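PDB 5H80: carboxylase from Deinococcus radiodurans, which probably catalyses, through its biotin carboxylase domain, the ATP-dependent carboxylation of biotin, the first half-reaction of a biotin-dependent carboxylase. Local coordinates for residues 236-241 with 270-275; 256-261 with 474-479; 297-302 with 319-324; 365-370 with 427-432. All blocks are in the same frame, centred on the assembly; numbering follows the deposited sequence.

Contact 1: residues 236-241 with 270-275; sequences RHIEVQ and APAPHL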
loop_
_atom_site.group_PDB
_atom_site.type_symbol
_atom_site.label_atom_id
_atom_site.label_comp_id
_atom_site.label_asym_id
_atom_site.label_seq_id
_atom_site.Cartn_x
_atom_site.Cartn_y
_atom_site.Cartn_z
ATOM N N ARG A 236 -21.846 17.285 8.520
ATOM C CA ARG A 236 -20.630 16.689 8.033
ATOM C C ARG A 236 -19.871 17.520 6.955
ATOM O O ARG A 236 -20.464 18.228 6.150
ATOM C CB ARG A 236 -20.945 15.259 7.516
ATOM C CG ARG A 236 -21.391 14.342 8.662
ATOM C CD ARG A 236 -22.019 13.023 8.105
ATOM N NE ARG A 236 -21.090 12.302 7.180
ATOM C CZ ARG A 236 -21.340 11.105 6.647
ATOM N NH1 ARG A 236 -22.530 10.465 6.866
ATOM N NH2 ARG A 236 -20.497 10.568 5.801
ATOM N N HIS A 237 -18.539 17.368 6.960
ATOM C CA HIS A 237 -17.652 18.016 6.046
ATOM C C HIS A 237 -17.413 16.990 4.995
ATOM O O HIS A 237 -16.782 16.013 5.283
ATOM C CB HIS A 237 -16.360 18.421 6.678
ATOM C CG HIS A 237 -15.355 18.981 5.708
ATOM N ND1 HIS A 237 -14.938 20.292 5.756
ATOM C CD2 HIS A 237 -14.670 18.420 4.668
ATOM C CE1 HIS A 237 -14.099 20.532 4.764
ATOM N NE2 HIS A 237 -13.820 19.388 4.171
ATOM N N ILE A 238 -17.965 17.228 3.835
ATOM C CA ILE A 238 -17.792 16.325 2.655
ATOM C C ILE A 238 -17.273 17.099 1.434
ATOM O O ILE A 238 -17.799 18.130 1.084
ATOM C CB ILE A 238 -19.094 15.594 2.351
ATOM C CG1 ILE A 238 -19.671 14.801 3.538
ATOM C CG2 ILE A 238 -18.800 14.579 1.266
ATOM C CD1 ILE A 238 -20.956 13.975 3.237
ATOM N N GLU A 239 -16.182 16.612 0.826
ATOM C CA GLU A 239 -15.446 17.390 -0.183
ATOM C C GLU A 239 -15.298 16.490 -1.380
ATOM O O GLU A 239 -15.151 15.278 -1.231
ATOM C CB GLU A 239 -14.098 17.871 0.272
ATOM C CG GLU A 239 -13.037 16.768 0.656
ATOM C CD GLU A 239 -11.806 17.328 1.380
ATOM O OE1 GLU A 239 -11.839 18.472 1.920
ATOM O OE2 GLU A 239 -10.784 16.652 1.409
ATOM N N VAL A 240 -15.218 17.110 -2.508
ATOM C CA VAL A 240 -15.127 16.366 -3.778
ATOM C C VAL A 240 -13.828 16.622 -4.459
ATOM O O VAL A 240 -13.449 17.740 -4.666
ATOM C CB VAL A 240 -16.310 16.702 -4.756
ATOM C CG1 VAL A 240 -16.052 16.068 -6.050
ATOM C CG2 VAL A 240 -17.667 16.361 -4.181
ATOM N N GLN A 241 -13.078 15.549 -4.840
ATOM C CA GLN A 241 -11.868 15.679 -5.614
ATOM C C GLN A 241 -12.155 15.824 -7.094
ATOM O O GLN A 241 -12.800 14.886 -7.688
ATOM C CB GLN A 241 -11.032 14.380 -5.407
ATOM C CG GLN A 241 -9.750 14.415 -6.145
ATOM C CD GLN A 241 -8.710 15.435 -5.530
ATOM O OE1 GLN A 241 -8.270 15.278 -4.438
ATOM N NE2 GLN A 241 -8.506 16.599 -6.274
ATOM N N ALA A 270 -12.502 7.927 2.766
ATOM C CA ALA A 270 -12.909 7.915 1.340
ATOM C C ALA A 270 -13.373 6.399 1.193
ATOM O O ALA A 270 -12.546 5.447 1.456
ATOM C CB ALA A 270 -11.875 8.338 0.377
ATOM N N PRO A 271 -14.649 6.150 0.923
ATOM C CA PRO A 271 -15.738 7.073 0.768
ATOM C C PRO A 271 -16.177 7.728 2.034
ATOM O O PRO A 271 -15.787 7.390 3.165
ATOM C CB PRO A 271 -16.879 6.177 0.282
ATOM C CG PRO A 271 -16.606 4.850 0.946
ATOM C CD PRO A 271 -15.122 4.728 0.975
ATOM N N ALA A 272 -17.052 8.707 1.873
ATOM C CA ALA A 272 -17.853 9.138 2.989
ATOM C C ALA A 272 -18.788 8.040 3.552
ATOM O O ALA A 272 -19.656 7.635 2.767
ATOM C CB ALA A 272 -18.703 10.341 2.552
ATOM N N PRO A 273 -18.622 7.639 4.815
ATOM C CA PRO A 273 -19.487 6.511 5.338
ATOM C C PRO A 273 -20.936 6.822 5.387
ATOM O O PRO A 273 -21.321 7.961 5.733
ATOM C CB PRO A 273 -18.867 6.118 6.654
ATOM C CG PRO A 273 -17.540 6.826 6.734
ATOM C CD PRO A 273 -17.533 7.978 5.767
ATOM N N HIS A 274 -21.803 5.867 4.967
ATOM C CA HIS A 274 -23.245 5.996 5.198
ATOM C C HIS A 274 -23.833 7.201 4.444
ATOM O O HIS A 274 -24.517 8.031 5.077
ATOM C CB HIS A 274 -23.573 6.083 6.711
ATOM C CG HIS A 274 -23.146 4.899 7.475
ATOM N ND1 HIS A 274 -23.440 3.625 7.037
ATOM C CD2 HIS A 274 -22.387 4.755 8.581
ATOM C CE1 HIS A 274 -22.929 2.745 7.880
ATOM N NE2 HIS A 274 -22.212 3.400 8.772
ATOM N N LEU A 275 -23.312 7.469 3.249
ATOM C CA LEU A 275 -23.776 8.531 2.396
ATOM C C LEU A 275 -24.691 8.048 1.300
ATOM O O LEU A 275 -24.275 7.296 0.372
ATOM C CB LEU A 275 -22.586 9.202 1.747
ATOM C CG LEU A 275 -22.868 10.563 0.975
ATOM C CD1 LEU A 275 -23.456 11.701 1.819
ATOM C CD2 LEU A 275 -21.682 11.064 0.173
#

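Contact 2: residues 256-261 with 474-479; sequences DCTVQR and LSTHWL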
loop_
_atom_site.group_PDB
_atom_site.type_symbol
_atom_site.label_atom_id
_atom_site.label_comp_id
_atom_site.label_asym_id
_atom_site.label_seq_id
_atom_site.Cartn_x
_atom_site.Cartn_y
_atom_site.Cartn_z
ATOM N N ASP A 256 -14.650 12.432 3.468
ATOM C CA ASP A 256 -15.318 12.989 4.626
ATOM C C ASP A 256 -14.282 13.245 5.666
ATOM O O ASP A 256 -13.602 12.323 6.145
ATOM C CB ASP A 256 -16.380 12.114 5.120
ATOM C CG ASP A 256 -17.263 12.713 6.236
ATOM O OD1 ASP A 256 -16.732 13.087 7.295
ATOM O OD2 ASP A 256 -18.493 12.695 5.954
ATOM N N CYS A 257 -14.243 14.493 6.049
ATOM C CA CYS A 257 -13.232 14.993 6.981
ATOM C C CYS A 257 -13.937 15.650 8.209
ATOM O O CYS A 257 -13.475 16.689 8.727
ATOM C CB CYS A 257 -12.389 16.031 6.347
ATOM S SG CYS A 257 -11.650 15.527 4.751
ATOM N N THR A 258 -15.003 15.045 8.669
ATOM C CA THR A 258 -15.838 15.620 9.742
ATOM C C THR A 258 -15.183 15.735 11.112
ATOM O O THR A 258 -15.446 16.644 11.889
ATOM C CB THR A 258 -17.164 14.852 9.774
ATOM O OG1 THR A 258 -17.890 14.970 8.523
ATOM C CG2 THR A 258 -18.048 15.225 11.086
ATOM N N VAL A 259 -14.366 14.758 11.482
ATOM C CA VAL A 259 -13.692 14.717 12.784
ATOM C C VAL A 259 -12.496 15.745 12.761
ATOM O O VAL A 259 -11.478 15.580 12.072
ATOM C CB VAL A 259 -13.208 13.291 13.077
ATOM C CG1 VAL A 259 -12.406 13.296 14.360
ATOM C CG2 VAL A 259 -14.394 12.291 13.058
ATOM N N GLN A 260 -12.774 16.897 13.406
ATOM C CA GLN A 260 -11.855 18.071 13.440
ATOM C C GLN A 260 -11.700 18.540 14.853
ATOM O O GLN A 260 -12.597 18.378 15.590
ATOM C CB GLN A 260 -12.489 19.220 12.696
ATOM C CG GLN A 260 -12.854 18.859 11.319
ATOM C CD GLN A 260 -13.453 19.942 10.475
ATOM O OE1 GLN A 260 -13.482 21.103 10.855
ATOM N NE2 GLN A 260 -13.833 19.568 9.246
ATOM N N ARG A 261 -10.552 19.090 15.185
ATOM C CA ARG A 261 -10.238 19.608 16.558
ATOM C C ARG A 261 -10.020 21.073 16.294
ATOM O O ARG A 261 -9.127 21.416 15.507
ATOM C CB ARG A 261 -9.014 19.005 17.151
ATOM C CG ARG A 261 -8.760 19.377 18.622
ATOM C CD ARG A 261 -7.392 18.828 18.956
ATOM N NE ARG A 261 -7.209 18.416 20.354
ATOM C CZ ARG A 261 -6.455 17.375 20.772
ATOM N NH1 ARG A 261 -5.840 16.556 19.904
ATOM N NH2 ARG A 261 -6.316 17.127 22.085
ATOM N N LEU A 474 -21.780 11.868 13.581
ATOM C CA LEU A 474 -20.723 12.874 13.847
ATOM C C LEU A 474 -21.132 14.175 13.141
ATOM O O LEU A 474 -21.944 14.163 12.150
ATOM C CB LEU A 474 -19.455 12.411 13.149
ATOM C CG LEU A 474 -18.831 11.127 13.696
ATOM C CD1 LEU A 474 -17.665 10.702 12.766
ATOM C CD2 LEU A 474 -18.394 11.236 15.132
ATOM N N SER A 475 -20.643 15.273 13.645
ATOM C CA SER A 475 -20.726 16.537 12.974
ATOM C C SER A 475 -19.359 17.205 13.170
ATOM O O SER A 475 -18.535 16.722 13.961
ATOM C CB SER A 475 -21.798 17.513 13.701
ATOM O OG SER A 475 -21.312 17.773 14.994
ATOM N N THR A 476 -19.177 18.350 12.557
ATOM C CA THR A 476 -17.883 19.090 12.666
ATOM C C THR A 476 -17.613 19.645 14.120
ATOM O O THR A 476 -16.523 19.910 14.436
ATOM C CB THR A 476 -17.818 20.197 11.614
ATOM O OG1 THR A 476 -18.992 21.032 11.716
ATOM C CG2 THR A 476 -17.774 19.605 10.196
ATOM N N HIS A 477 -18.664 19.778 14.950
ATOM C CA HIS A 477 -18.537 20.136 16.374
ATOM C C HIS A 477 -18.534 19.013 17.373
ATOM O O HIS A 477 -18.331 19.278 18.560
ATOM C CB HIS A 477 -19.647 21.114 16.740
ATOM C CG HIS A 477 -19.663 22.300 15.851
ATOM N ND1 HIS A 477 -18.647 23.233 15.846
ATOM C CD2 HIS A 477 -20.514 22.669 14.863
ATOM C CE1 HIS A 477 -18.885 24.144 14.918
ATOM N NE2 HIS A 477 -20.017 23.831 14.311
ATOM N N TRP A 478 -18.664 17.775 16.893
ATOM C CA TRP A 478 -18.647 16.613 17.725
ATOM C C TRP A 478 -17.451 16.552 18.609
ATOM O O TRP A 478 -17.602 16.397 19.873
ATOM C CB TRP A 478 -18.699 15.343 16.847
ATOM C CG TRP A 478 -18.651 14.103 17.679
ATOM C CD1 TRP A 478 -19.668 13.469 18.254
ATOM C CD2 TRP A 478 -17.497 13.272 17.857
ATOM N NE1 TRP A 478 -19.209 12.328 18.911
ATOM C CE2 TRP A 478 -17.870 12.185 18.669
ATOM C CE3 TRP A 478 -16.194 13.388 17.483
ATOM C CZ2 TRP A 478 -16.936 11.193 19.086
ATOM C CZ3 TRP A 478 -15.267 12.370 17.844
ATOM C CH2 TRP A 478 -15.635 11.308 18.679
ATOM N N LEU A 479 -16.258 16.649 18.024
ATOM C CA LEU A 479 -15.046 16.492 18.795
ATOM C C LEU A 479 -14.827 17.625 19.790
ATOM O O LEU A 479 -14.402 17.337 20.902
ATOM C CB LEU A 479 -13.816 16.275 17.964
ATOM C CG LEU A 479 -12.482 15.953 18.570
ATOM C CD1 LEU A 479 -11.534 15.395 17.512
ATOM C CD2 LEU A 479 -11.857 17.164 19.257
HETATM O O HOH W 1 -15.680 16.940 15.073
HETATM O O HOH W 2 -15.093 19.625 16.598
#

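Contact 3: residues 297-302 with 319-324; sequences RCLGTF and PRLQVE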
loop_
_atom_site.group_PDB
_atom_site.type_symbol
_atom_site.label_atom_id
_atom_site.label_comp_id
_atom_site.label_asym_id
_atom_site.label_seq_id
_atom_site.Cartn_x
_atom_site.Cartn_y
_atom_site.Cartn_z
ATOM N N ARG A 297 -7.876 23.374 -14.775
ATOM C CA ARG A 297 -6.717 22.563 -15.094
ATOM C C ARG A 297 -5.955 22.240 -13.812
ATOM O O ARG A 297 -5.797 23.057 -12.911
ATOM C CB ARG A 297 -5.808 23.209 -16.183
ATOM C CG ARG A 297 -4.715 22.216 -16.788
ATOM C CD ARG A 297 -3.835 22.885 -17.829
ATOM N NE ARG A 297 -4.565 23.397 -18.974
ATOM C CZ ARG A 297 -4.590 22.902 -20.212
ATOM N NH1 ARG A 297 -5.343 23.535 -21.150
ATOM N NH2 ARG A 297 -3.916 21.775 -20.560
ATOM N N CYS A 298 -5.603 20.933 -13.723
ATOM C CA CYS A 298 -4.838 20.259 -12.631
ATOM C C CYS A 298 -5.848 19.793 -11.589
ATOM O O CYS A 298 -6.932 19.357 -12.033
ATOM C CB CYS A 298 -3.650 21.046 -12.071
ATOM S SG CYS A 298 -2.515 21.579 -13.315
ATOM N N LEU A 299 -5.497 19.785 -10.307
ATOM C CA LEU A 299 -6.334 19.321 -9.244
ATOM C C LEU A 299 -6.980 20.417 -8.425
ATOM O O LEU A 299 -6.300 21.376 -8.063
ATOM C CB LEU A 299 -5.618 18.344 -8.303
ATOM C CG LEU A 299 -4.925 17.072 -8.785
ATOM C CD1 LEU A 299 -4.256 16.290 -7.648
ATOM C CD2 LEU A 299 -5.868 16.196 -9.599
ATOM N N GLY A 300 -8.153 20.134 -7.833
ATOM C CA GLY A 300 -8.769 21.049 -6.917
ATOM C C GLY A 300 -9.808 20.309 -6.107
ATOM O O GLY A 300 -10.219 19.212 -6.621
ATOM N N THR A 301 -10.173 20.806 -4.939
ATOM C CA THR A 301 -11.146 20.159 -4.099
ATOM C C THR A 301 -12.271 21.221 -3.850
ATOM O O THR A 301 -11.923 22.347 -3.587
ATOM C CB THR A 301 -10.557 19.717 -2.831
ATOM O OG1 THR A 301 -9.519 18.753 -3.096
ATOM C CG2 THR A 301 -11.566 19.186 -1.800
ATOM N N PHE A 302 -13.528 20.791 -3.851
ATOM C CA PHE A 302 -14.666 21.576 -3.503
ATOM C C PHE A 302 -15.249 20.986 -2.204
ATOM O O PHE A 302 -15.672 19.791 -2.176
ATOM C CB PHE A 302 -15.628 21.552 -4.640
ATOM C CG PHE A 302 -15.099 22.179 -5.838
ATOM C CD1 PHE A 302 -15.240 23.577 -5.995
ATOM C CD2 PHE A 302 -14.274 21.475 -6.738
ATOM C CE1 PHE A 302 -14.688 24.225 -7.098
ATOM C CE2 PHE A 302 -13.666 22.143 -7.814
ATOM C CZ PHE A 302 -13.914 23.504 -7.999
ATOM N N PRO A 319 -7.829 25.275 -4.613
ATOM C CA PRO A 319 -7.372 25.077 -5.980
ATOM C C PRO A 319 -5.960 24.437 -6.048
ATOM O O PRO A 319 -5.030 25.033 -6.685
ATOM C CB PRO A 319 -7.363 26.526 -6.531
ATOM C CG PRO A 319 -6.943 27.321 -5.357
ATOM C CD PRO A 319 -7.557 26.652 -4.125
ATOM N N ARG A 320 -5.794 23.295 -5.411
ATOM C CA ARG A 320 -4.479 22.693 -5.182
ATOM C C ARG A 320 -4.661 21.260 -4.777
ATOM O O ARG A 320 -5.779 20.915 -4.466
ATOM C CB ARG A 320 -3.746 23.457 -4.074
ATOM C CG ARG A 320 -4.643 23.846 -2.898
ATOM C CD ARG A 320 -3.866 24.247 -1.705
ATOM N NE ARG A 320 -4.744 24.543 -0.543
ATOM C CZ ARG A 320 -5.146 23.615 0.344
ATOM N NH1 ARG A 320 -4.738 22.291 0.253
ATOM N NH2 ARG A 320 -5.916 23.961 1.369
ATOM N N LEU A 321 -3.530 20.544 -4.675
ATOM C CA LEU A 321 -3.410 19.302 -3.933
ATOM C C LEU A 321 -3.815 19.522 -2.491
ATOM O O LEU A 321 -3.640 20.612 -1.924
ATOM C CB LEU A 321 -2.009 18.731 -3.977
ATOM C CG LEU A 321 -1.693 17.311 -3.438
ATOM C CD1 LEU A 321 -2.362 16.252 -4.309
ATOM C CD2 LEU A 321 -0.210 17.130 -3.415
ATOM N N GLN A 322 -4.431 18.519 -1.882
ATOM C CA GLN A 322 -4.595 18.544 -0.412
ATOM C C GLN A 322 -3.932 17.423 0.373
ATOM O O GLN A 322 -3.663 16.312 -0.215
ATOM C CB GLN A 322 -6.068 18.415 -0.074
ATOM C CG GLN A 322 -6.930 19.673 -0.220
ATOM C CD GLN A 322 -8.373 19.395 -0.038
ATOM O OE1 GLN A 322 -8.862 18.264 -0.241
ATOM N NE2 GLN A 322 -9.091 20.399 0.458
ATOM N N VAL A 323 -3.800 17.654 1.678
ATOM C CA VAL A 323 -3.127 16.745 2.562
ATOM C C VAL A 323 -3.799 15.341 2.465
ATOM O O VAL A 323 -3.028 14.290 2.457
ATOM C CB VAL A 323 -3.234 17.197 4.055
ATOM C CG1 VAL A 323 -2.706 16.146 4.995
ATOM C CG2 VAL A 323 -2.332 18.416 4.279
ATOM N N GLU A 324 -5.140 15.307 2.470
ATOM C CA GLU A 324 -5.890 14.088 2.429
ATOM C C GLU A 324 -6.027 13.424 1.031
ATOM O O GLU A 324 -6.917 12.573 0.905
ATOM C CB GLU A 324 -7.221 14.255 3.133
ATOM C CG GLU A 324 -8.152 15.218 2.581
ATOM C CD GLU A 324 -7.955 16.684 2.989
ATOM O OE1 GLU A 324 -6.842 17.085 3.387
ATOM O OE2 GLU A 324 -8.972 17.438 2.900
HETATM O O HOH W 3 -7.436 18.754 -4.817
#

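Contact 4: residues 365-370 with 427-432; sequences PGQAVQ and VHRRDA. With EDO (1,2-ethanediol), chain D.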
loop_
_atom_site.group_PDB
_atom_site.type_symbol
_atom_site.label_atom_id
_atom_site.label_comp_id
_atom_site.label_asym_id
_atom_site.label_seq_id
_atom_site.Cartn_x
_atom_site.Cartn_y
_atom_site.Cartn_z
ATOM N N PRO A 365 -15.499 -0.067 -4.876
ATOM C CA PRO A 365 -15.653 -0.789 -3.626
ATOM C C PRO A 365 -14.484 -0.542 -2.671
ATOM O O PRO A 365 -13.481 0.057 -3.088
ATOM C CB PRO A 365 -15.594 -2.263 -4.089
ATOM C CG PRO A 365 -14.657 -2.221 -5.145
ATOM C CD PRO A 365 -15.016 -0.951 -5.940
ATOM N N GLY A 366 -14.617 -1.027 -1.453
ATOM C CA GLY A 366 -13.609 -0.864 -0.419
ATOM C C GLY A 366 -13.717 0.550 0.211
ATOM O O GLY A 366 -14.706 1.253 0.064
ATOM N N GLN A 367 -12.715 0.855 0.994
ATOM C CA GLN A 367 -12.875 1.992 1.930
ATOM C C GLN A 367 -11.506 2.264 2.409
ATOM O O GLN A 367 -10.669 1.341 2.570
ATOM C CB GLN A 367 -13.847 1.706 3.058
ATOM C CG GLN A 367 -13.629 0.376 3.777
ATOM C CD GLN A 367 -14.546 0.118 4.950
ATOM O OE1 GLN A 367 -15.103 1.041 5.560
ATOM N NE2 GLN A 367 -14.686 -1.160 5.295
ATOM N N ALA A 368 -11.277 3.518 2.751
ATOM C CA ALA A 368 -9.947 3.856 3.374
ATOM C C ALA A 368 -10.100 5.052 4.338
ATOM O O ALA A 368 -11.139 5.820 4.285
ATOM C CB ALA A 368 -8.932 4.160 2.320
ATOM N N VAL A 369 -9.200 5.136 5.258
ATOM C CA VAL A 369 -9.116 6.252 6.191
ATOM C C VAL A 369 -7.626 6.682 6.363
ATOM O O VAL A 369 -6.720 5.871 6.443
ATOM C CB VAL A 369 -9.748 5.906 7.533
ATOM C CG1 VAL A 369 -9.074 4.771 8.349
ATOM C CG2 VAL A 369 -9.724 7.006 8.518
ATOM N N GLN A 370 -7.434 7.982 6.553
ATOM C CA GLN A 370 -6.172 8.559 6.913
ATOM C C GLN A 370 -6.226 9.137 8.293
ATOM O O GLN A 370 -7.230 9.803 8.652
ATOM C CB GLN A 370 -5.766 9.709 5.947
ATOM C CG GLN A 370 -4.542 10.579 6.435
ATOM C CD GLN A 370 -3.984 11.461 5.364
ATOM O OE1 GLN A 370 -3.167 11.035 4.537
ATOM N NE2 GLN A 370 -4.370 12.715 5.351
ATOM N N VAL A 427 -5.071 3.697 5.932
ATOM C CA VAL A 427 -5.387 2.271 6.003
ATOM C C VAL A 427 -6.513 1.961 5.049
ATOM O O VAL A 427 -7.430 2.765 4.866
ATOM C CB VAL A 427 -5.693 1.874 7.385
ATOM C CG1 VAL A 427 -6.286 0.523 7.437
ATOM C CG2 VAL A 427 -4.445 1.886 8.252
ATOM N N HIS A 428 -6.433 0.811 4.373
ATOM C CA HIS A 428 -7.353 0.508 3.234
ATOM C C HIS A 428 -7.761 -0.961 3.222
ATOM O O HIS A 428 -7.014 -1.778 3.631
ATOM C CB HIS A 428 -6.701 0.823 1.947
ATOM C CG HIS A 428 -7.451 0.408 0.727
ATOM N ND1 HIS A 428 -6.922 -0.501 -0.182
ATOM C CD2 HIS A 428 -8.628 0.834 0.185
ATOM C CE1 HIS A 428 -7.738 -0.609 -1.221
ATOM N NE2 HIS A 428 -8.795 0.161 -0.999
ATOM N N ARG A 429 -9.057 -1.176 3.074
ATOM C CA ARG A 429 -9.516 -2.506 2.869
ATOM C C ARG A 429 -10.563 -2.590 1.806
ATOM O O ARG A 429 -11.115 -1.572 1.281
ATOM C CB ARG A 429 -10.024 -3.035 4.142
ATOM C CG ARG A 429 -11.213 -2.340 4.671
ATOM C CD ARG A 429 -11.368 -2.764 6.136
ATOM N NE ARG A 429 -11.944 -4.104 6.313
ATOM C CZ ARG A 429 -11.578 -5.007 7.239
ATOM N NH1 ARG A 429 -10.561 -4.804 8.028
ATOM N NH2 ARG A 429 -12.265 -6.136 7.365
ATOM N N ARG A 430 -10.786 -3.807 1.355
ATOM C CA ARG A 430 -11.636 -3.974 0.163
ATOM C C ARG A 430 -13.090 -4.416 0.406
ATOM O O ARG A 430 -13.775 -4.678 -0.579
ATOM C CB ARG A 430 -11.033 -5.007 -0.754
ATOM C CG ARG A 430 -9.738 -4.557 -1.403
ATOM C CD ARG A 430 -8.721 -5.649 -1.229
ATOM N NE ARG A 430 -7.343 -5.266 -1.576
ATOM C CZ ARG A 430 -6.931 -4.342 -2.464
ATOM N NH1 ARG A 430 -5.608 -4.179 -2.612
ATOM N NH2 ARG A 430 -7.729 -3.694 -3.284
ATOM N N ASP A 431 -13.514 -4.541 1.637
ATOM C CA ASP A 431 -14.945 -4.756 2.045
ATOM C C ASP A 431 -15.596 -3.365 2.380
ATOM O O ASP A 431 -14.956 -2.320 2.175
ATOM C CB ASP A 431 -15.041 -5.768 3.196
ATOM C CG ASP A 431 -14.540 -5.239 4.478
ATOM O OD1 ASP A 431 -13.981 -4.127 4.501
ATOM O OD2 ASP A 431 -14.540 -5.958 5.493
ATOM N N ALA A 432 -16.829 -3.350 2.879
ATOM C CA ALA A 432 -17.553 -2.049 2.950
ATOM C C ALA A 432 -17.839 -1.577 4.355
ATOM O O ALA A 432 -18.157 -0.388 4.529
ATOM C CB ALA A 432 -18.904 -2.152 2.234
HETATM C C1 EDO D . -4.669 -7.073 0.944
HETATM O O1 EDO D . -5.828 -6.407 0.399
HETATM C C2 EDO D . -3.465 -6.700 0.100
HETATM O O2 EDO D . -3.599 -5.539 -0.711
HETATM O O HOH W 4 -10.891 0.354 -2.846
#

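Contact 1: residues 236-241 with 270-275
R236 reaches across from its strand and grips the backbone carbonyl of P273. R236 NH2 makes the stronger bond, 2.7 Å to P273 O, with a C=O...N angle of 141°. R236 NH1 adds a weak second bond to P273 O at 3.0 Å. The oxygen thus sits near the guanidinium plane, at the edge between the two terminal nitrogens. A bend at chi3 (56°) in an otherwise extended chain turns the group onto the loop. Beside it, I238 and L275 meet tip to tip, CD1 to CD1 at 3.7 Å. A272 CB lies 3.7 Å from R236 NH2 and also borders I238 CD1. The contact belongs to the ATP-grasp fold typical of biotin carboxylases. It joins strand 236-245, in a four-stranded antiparallel sheet, to the loop between strand 264-270 and helix 277-293. In the second shell, D256 forms a salt bridge with R236 NE and so steadies the rotation of the guanidinium. A leucine at R236 would probably leave the P273 carbonyl without these donors and D256 without its charged mate. The loop is held again where A272 N bonds to the E254 carboxylate.

Contact 2: residues 256-261 with 474-479
The chain leaving an Asx turn at D256 packs here on a type I beta turn. The first segment, 256-261, leads into the short edge strand 260-261. The beta turn, from S475 to W478, leads into helix 478-481. No direct hydrogen bond crosses between them. T476 CA points its hydrogen at T258 O, with a C...O distance of 3.5 Å and an angle of 175° at the hydrogen. T258 CG2 packs on L474 CB at 3.8 Å. V259 is shared between two leucines. Its CG2 meets L474 CD1 at 3.6 Å, and its CG1 meets L479 CD1 at 3.9 Å, the V259 and L479 side chains crossing at about a right angle. L479 also lays CD2 against R261 CG and CB over Q260 O. Its CG is anti to the backbone N (chi1 -174°), which spreads the two methyls between V259 and R261. Two waters fill in the polar links. Water 1 lies 3.1 Å from S475 O and accepts from L479 N and, weakly, from Q260 N. Water 2 lies close to both T476 O and Q260 O. Within 256-261, D256 OD1 takes both T258 N and T258 OG1 from one face of its plane. Q260 NE2 reaches back to C257 O in a nearly straight bond of 170°. In the other turn W478 N bonds to S475 O, and H477 N caps S475 OG weakly. Each segment is thus shaped by internal bonds, and apolar side chains and bridging water join the two.

Contact 3: residues 297-302 with 319-324
L299 to T301 and the chain from P319 to Q322 run at 81° to each other, so the two backbones cross rather than pair. They come nearest at G300 and P319, whose CA atoms are 4.4 Å apart. G300 CA also approaches R320 O at 3.9 Å. L299 O lies near R320 N, but the angle is too poor for a hydrogen bond. The chain turns a corner at C298 before running on as strand. Segment 319-324 is a loop that follows strand 312-318 and precedes helix 325-332. Strands 299-306 and 312-318 are antiparallel neighbours in the four-stranded sheet of the ATP-grasp domain, and the loop leaving strand 312-318 crosses its neighbour 299-306 near G300.

T301 and Q322 carry the polar side of the contact. Their side chains cross at about a right angle. T301 OG1 lies 3.0 Å from Q322 OE1, at most a weak hydrogen bond. T301 CG2 is 3.3 Å from Q322 OE1, and the NE2 end of the amide also lies near this methyl. Q322 is extended beyond CG (chi2 173°), which carries its amide to the strand. Water 3 makes a second link. It donates to R320 O at 2.7 Å and is also hydrogen-bonded to T301 OG1 at 2.7 Å. On the apolar side, L299 and L321 lie side by side and point the same way, CD1 to CD1 at 3.8 Å, with helix 336-344 packed against both. R320 starts away from the strand. Its NH1 donates to L321 O at 3.0 Å, while NE forms a salt bridge with E116.

Contact 4: residues 365-370 with 427-432
Backbone hydrogen bonds join Q367 with R429 and V369 with V427, two donated and two accepted by each segment. Q367 N lies 2.9 Å from R429 O, and V427 N lies 2.8 Å from V369 O. Between them A368 and H428 form a non-hydrogen-bonded pair. Its CA atoms are only 4.2 Å apart, with the A368 methyl at the edge of the H428 ring. G366 CA is 3.1 Å from R429 O, where a CB would clash. These are neighbouring inner strands of the five-stranded antiparallel sheet in the C-terminal part of the biotin carboxylase fold. D431 takes the polar bonds of this end. R429 forms a salt bridge to it side-on, NE to OD1 at 2.7 Å and NH2 to OD2. R429 NH2 also bonds to A53 O of the second subunit. Q367 NE2 reaches D431 OD1 from the opposite face, at 3.2 Å, and also bonds to A433 O. Q367 and R429 lie side by side with amide and guanidinium planes almost perpendicular (88°). A leucine at Q367 would probably deprive D431 OD1 and A433 O of this donor. Water 4 bridges P365 O and H428 NE2. R430 lays one guanidinium face near H428 CE1. Its NE bonds to O1 of a 1,2-ethanediol, probably from the crystallisation liquor, which E330 of the second subunit also holds.

Overall arrangement
From the N terminus, strand 236-245 opens contact 1, and 256-261 opens contact 2 before contact 1 closes at 270-275. These two contacts therefore cross. They also touch, through a probable hydrogen bond from H237 N to T258 OG1. Contact 3 closes a short loop of 16 residues between 297-302 and 319-324, and contact 4 closes a longer one between 365-370 and 427-432. Both nest inside the loop that contact 2 closes at 474-479. Contacts 1 and 3 share the four-stranded sheet, where strands 236-245 and 299-306 are neighbours. Contacts 2 and 4 reach the five-stranded sheet. Contact 1 touches contact 4 where A270 O meets A368 N, linking the ATP-grasp region to the C-terminal part.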